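Local coordinates for cysteine protease (Listeria monocytogenes, PDB 5HU4), which is a class A sortase, a transpeptidase that cleaves a C-terminal sorting signal and joins surface proteins to the bacterial cell wall through a thioester intermediate, at residues 71-76 with 80-85; 7-12 with 106-111. One frame throughout, in Å; residues are numbered along the deposited sequence.

Interaction 1. Residues 71-76 with 80-85; sequences IYLTDL and YEYTVT
L73 and Y80 pair across the turn, and I71 pairs with Y82 two residues further along the same antiparallel strands. The non-hydrogen-bonded pair Y72 and E81 lies between them. Each outer pair is closed by two backbone hydrogen bonds. The tightly packed face carries I71, L73, Y80 and Y82. Here L73 CD2 lies 4.0 Å from Y82 CE1, the side chains crossing obliquely. I71 O lies at the edge of the Y82 ring, in its plane. I71 CD1 reaches V84 CG2 at 3.7 Å, nearly at a right angle. Y82 OH is held by G41 N. On the other face the extended E81 chain, with CG anti to the backbone N (chi1 174°), runs alongside the Y72 ring, with Y72 CE1 3.8 Å from E81 CD. E81 has a long, weak ion pair with K129, the E128 carboxylate lies close by, and Y141 stacks on Y72. The contact loosens toward the turn, where D75 is partly exposed. Y80 OH meets D75 OD2 at 3.1 Å from above the carboxylate plane, which stands 74° from the ring. D75 OD1 accepts from the backbone N of E77 and N78. This is a beta hairpin, part of the beta-barrel fold of sortases.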
# COMPACT_ATOMS: atom_id res chain seq x y z
N ILE A 71 2.85 -0.02 -8.55
CA ILE A 71 1.91 0.32 -7.49
C ILE A 71 1.43 1.75 -7.72
O ILE A 71 2.24 2.67 -7.85
CB ILE A 71 2.53 0.20 -6.09
CG1 ILE A 71 3.10 -1.20 -5.87
CG2 ILE A 71 1.51 0.54 -5.02
CD1 ILE A 71 3.87 -1.35 -4.58
N TYR A 72 0.12 1.93 -7.77
CA TYR A 72 -0.45 3.25 -8.03
C TYR A 72 -1.09 3.82 -6.78
O TYR A 72 -1.88 3.16 -6.10
CB TYR A 72 -1.46 3.18 -9.17
CG TYR A 72 -0.83 2.75 -10.47
CD1 TYR A 72 -0.21 3.68 -11.30
CD2 TYR A 72 -0.84 1.42 -10.87
CE1 TYR A 72 0.37 3.29 -12.49
CE2 TYR A 72 -0.26 1.02 -12.06
CZ TYR A 72 0.34 1.96 -12.87
OH TYR A 72 0.92 1.58 -14.05
N LEU A 73 -0.74 5.07 -6.48
CA LEU A 73 -1.22 5.75 -5.29
C LEU A 73 -1.71 7.14 -5.67
O LEU A 73 -1.09 7.82 -6.49
CB LEU A 73 -0.10 5.84 -4.25
CG LEU A 73 -0.40 6.47 -2.89
CD1 LEU A 73 -1.40 5.63 -2.10
CD2 LEU A 73 0.89 6.66 -2.11
N THR A 74 -2.82 7.57 -5.08
CA THR A 74 -3.36 8.89 -5.39
C THR A 74 -4.03 9.56 -4.19
O THR A 74 -4.60 8.89 -3.32
CB THR A 74 -4.37 8.83 -6.56
OG1 THR A 74 -4.71 10.16 -6.97
CG2 THR A 74 -5.63 8.08 -6.15
N ASP A 75 -3.95 10.89 -4.16
CA ASP A 75 -4.65 11.69 -3.17
C ASP A 75 -5.78 12.44 -3.87
O ASP A 75 -6.32 13.41 -3.34
CB ASP A 75 -3.70 12.67 -2.47
CG ASP A 75 -2.82 13.43 -3.45
OD1 ASP A 75 -3.11 13.41 -4.67
OD2 ASP A 75 -1.84 14.05 -3.00
N LEU A 76 -6.12 11.95 -5.07
CA LEU A 76 -7.10 12.55 -5.97
C LEU A 76 -6.68 13.93 -6.45
O LEU A 76 -7.50 14.71 -6.94
CB LEU A 76 -8.48 12.62 -5.30
CG LEU A 76 -9.49 11.59 -5.81
CD1 LEU A 76 -9.04 10.18 -5.48
CD2 LEU A 76 -10.88 11.86 -5.26
N TYR A 80 0.68 8.92 -8.16
CA TYR A 80 2.04 8.53 -7.80
C TYR A 80 2.31 7.09 -8.21
O TYR A 80 1.69 6.16 -7.69
CB TYR A 80 2.27 8.71 -6.30
CG TYR A 80 1.91 10.09 -5.80
CD1 TYR A 80 0.64 10.36 -5.30
CD2 TYR A 80 2.84 11.12 -5.82
CE1 TYR A 80 0.31 11.62 -4.84
CE2 TYR A 80 2.51 12.39 -5.36
CZ TYR A 80 1.25 12.63 -4.87
OH TYR A 80 0.92 13.88 -4.41
N GLU A 81 3.25 6.90 -9.13
CA GLU A 81 3.57 5.58 -9.64
C GLU A 81 4.86 5.03 -9.03
O GLU A 81 5.93 5.61 -9.20
CB GLU A 81 3.68 5.60 -11.16
CG GLU A 81 4.15 4.28 -11.77
CD GLU A 81 4.00 4.25 -13.28
OE1 GLU A 81 3.42 5.20 -13.84
OE2 GLU A 81 4.47 3.28 -13.90
N TYR A 82 4.73 3.91 -8.33
CA TYR A 82 5.89 3.22 -7.76
C TYR A 82 6.16 1.93 -8.51
O TYR A 82 5.28 1.39 -9.19
CB TYR A 82 5.67 2.93 -6.27
CG TYR A 82 5.47 4.15 -5.40
CD1 TYR A 82 4.22 4.76 -5.31
CD2 TYR A 82 6.51 4.68 -4.65
CE1 TYR A 82 4.03 5.87 -4.51
CE2 TYR A 82 6.33 5.78 -3.85
CZ TYR A 82 5.08 6.38 -3.78
OH TYR A 82 4.90 7.48 -2.98
N THR A 83 7.38 1.42 -8.40
CA THR A 83 7.74 0.14 -8.99
C THR A 83 8.37 -0.76 -7.94
O THR A 83 9.39 -0.41 -7.34
CB THR A 83 8.71 0.31 -10.17
OG1 THR A 83 8.05 1.00 -11.24
CG2 THR A 83 9.18 -1.05 -10.67
N VAL A 84 7.76 -1.92 -7.71
CA VAL A 84 8.24 -2.88 -6.72
C VAL A 84 9.69 -3.26 -6.97
O VAL A 84 10.05 -3.71 -8.06
CB VAL A 84 7.38 -4.16 -6.72
CG1 VAL A 84 7.96 -5.19 -5.77
CG2 VAL A 84 5.94 -3.83 -6.35
N THR A 85 10.54 -3.07 -5.96
CA THR A 85 11.96 -3.36 -6.09
C THR A 85 12.41 -4.43 -5.10
O THR A 85 13.44 -5.07 -5.31
CB THR A 85 12.81 -2.10 -5.89
OG1 THR A 85 12.53 -1.52 -4.62
CG2 THR A 85 12.53 -1.08 -6.99

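Interaction 2. Residues 7-12 with 106-111; sequences IAVPSV and ITLITC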
# COMPACT_ATOMS: atom_id res chain seq x y z
N ILE A 7 -5.15 3.30 -3.35
CA ILE A 7 -3.96 2.59 -3.79
C ILE A 7 -4.38 1.41 -4.67
O ILE A 7 -5.39 0.75 -4.40
CB ILE A 7 -3.11 2.09 -2.60
CG1 ILE A 7 -1.86 1.35 -3.11
CG2 ILE A 7 -3.92 1.20 -1.67
CD1 ILE A 7 -1.06 0.69 -2.03
N ALA A 8 -3.62 1.16 -5.72
CA ALA A 8 -3.96 0.08 -6.64
C ALA A 8 -2.74 -0.71 -7.10
O ALA A 8 -1.71 -0.13 -7.47
CB ALA A 8 -4.70 0.63 -7.84
N VAL A 9 -2.85 -2.03 -7.05
CA VAL A 9 -1.84 -2.92 -7.60
C VAL A 9 -2.52 -3.88 -8.59
O VAL A 9 -2.96 -4.96 -8.20
CB VAL A 9 -1.11 -3.73 -6.52
CG1 VAL A 9 0.16 -4.33 -7.08
CG2 VAL A 9 -0.79 -2.84 -5.32
N PRO A 10 -2.61 -3.46 -9.86
CA PRO A 10 -3.37 -4.17 -10.90
C PRO A 10 -2.87 -5.58 -11.21
O PRO A 10 -3.64 -6.39 -11.72
CB PRO A 10 -3.22 -3.26 -12.12
CG PRO A 10 -1.98 -2.47 -11.86
CD PRO A 10 -1.96 -2.25 -10.38
N SER A 11 -1.61 -5.87 -10.92
CA SER A 11 -1.05 -7.18 -11.22
C SER A 11 -1.63 -8.26 -10.31
O SER A 11 -1.64 -9.44 -10.66
CB SER A 11 0.48 -7.16 -11.11
OG SER A 11 0.89 -7.12 -9.75
N VAL A 12 -2.10 -7.84 -9.14
CA VAL A 12 -2.69 -8.77 -8.17
C VAL A 12 -4.11 -8.36 -7.81
O VAL A 12 -4.65 -8.81 -6.79
CB VAL A 12 -1.84 -8.86 -6.89
CG1 VAL A 12 -0.52 -9.56 -7.18
CG2 VAL A 12 -1.60 -7.47 -6.31
N ILE A 106 7.27 3.52 -1.47
CA ILE A 106 6.06 3.05 -0.81
C ILE A 106 6.35 1.70 -0.16
O ILE A 106 7.11 0.89 -0.69
CB ILE A 106 4.87 2.94 -1.80
CG1 ILE A 106 3.56 2.72 -1.04
CG2 ILE A 106 5.11 1.83 -2.82
CD1 ILE A 106 2.34 2.66 -1.93
N THR A 107 5.76 1.47 1.02
CA THR A 107 6.01 0.24 1.76
C THR A 107 4.71 -0.44 2.14
O THR A 107 3.99 0.01 3.03
CB THR A 107 6.84 0.51 3.03
OG1 THR A 107 8.05 1.19 2.68
CG2 THR A 107 7.17 -0.79 3.74
N LEU A 108 4.40 -1.54 1.46
CA LEU A 108 3.17 -2.28 1.72
C LEU A 108 3.41 -3.39 2.73
O LEU A 108 4.32 -4.22 2.56
CB LEU A 108 2.61 -2.86 0.42
CG LEU A 108 2.42 -1.86 -0.72
CD1 LEU A 108 1.64 -2.49 -1.87
CD2 LEU A 108 1.73 -0.60 -0.22
N ILE A 109 2.60 -3.41 3.79
CA ILE A 109 2.80 -4.37 4.88
C ILE A 109 1.54 -5.17 5.17
O ILE A 109 0.46 -4.60 5.36
CB ILE A 109 3.25 -3.65 6.17
CG1 ILE A 109 4.48 -2.79 5.90
CG2 ILE A 109 3.52 -4.67 7.27
CD1 ILE A 109 4.99 -2.06 7.12
N THR A 110 1.68 -6.49 5.21
CA THR A 110 0.58 -7.38 5.57
C THR A 110 1.11 -8.62 6.27
O THR A 110 2.30 -8.93 6.19
CB THR A 110 -0.24 -7.80 4.33
OG1 THR A 110 -1.48 -8.38 4.75
CG2 THR A 110 0.53 -8.81 3.49
N CYS A 111 0.23 -9.31 6.98
CA CYS A 111 0.60 -10.56 7.63
C CYS A 111 0.86 -11.62 6.57
O CYS A 111 0.24 -11.61 5.51
CB CYS A 111 -0.50 -11.02 8.60
SG CYS A 111 -1.05 -9.75 9.77
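I7 and L108 meet tip to tip. The CD1 methyl of I7 ends 3.6 Å from L108 CD2, and this is the closest approach of the two segments. I7 is fully stretched, with CG1 anti to the backbone N (chi1 -180°) and CD1 anti to CA (chi2 -173°). That shape carries the methyl across the interior to the other strand. L108 forks as it arrives. Its CD2 branch faces I7, while its CD1 branch also comes to 4.2 Å from V9 CG2.

I106 enters from the same strand as L108, two residues before it. Its side chain lies at a slant to that of I7, and I106 CD1 is 3.9 Å from I7 CD1. I106 CD1 and L108 CD2 are themselves 3.7 Å apart. The three methyls therefore form a nearly even triangle, with the end of I7 resting against both of its neighbours. V9 touches more lightly, at the edge of this group.

The backbones stay well apart. The axes of the two strands are 11.2 Å apart at closest approach, and the strands run at 79° to each other. Side chains alone bridge the gap, and all four are buried. I71 of strand 70-74 and L47 of strand 44-48 also touch I7, I106 and L108, while V65 covers V9.

C111, the acyl-thioester residue, ends the same strand as L108 but lies far from the packed methyls. Its carbonyl O accepts from H51 ND1.

Chemically, the contact is aliphatic throughout. It buries 118 Å² in all and rests on methyl-to-methyl packing without any polar pair. It probably depends on shape fit and exclusion of water, while backbone hydrogen bonds tie each strand to its neighbours in the sheet.

The centres of interactions 1 and 2 lie about 9 Å apart, and the two contacts touch. Along the chain, 71-76 and 80-85 both fall between 7-12 and 106-111, so interaction 1 is nested inside the loop that interaction 2 closes. Strands 70-74 and 3-9 are neighbours in the sheet and are joined by a probable hydrogen bond from A8 N to Y72 O, 2.7 Å. I71 CD1 of the hairpin packs on L108 CD1 at 3.7 Å. Interaction 1 thus links adjacent strands in the barrel wall, and interaction 2 spans its interior. The strand that ends at the catalytic cysteine belongs to interaction 2 and also packs on the hairpin of interaction 1.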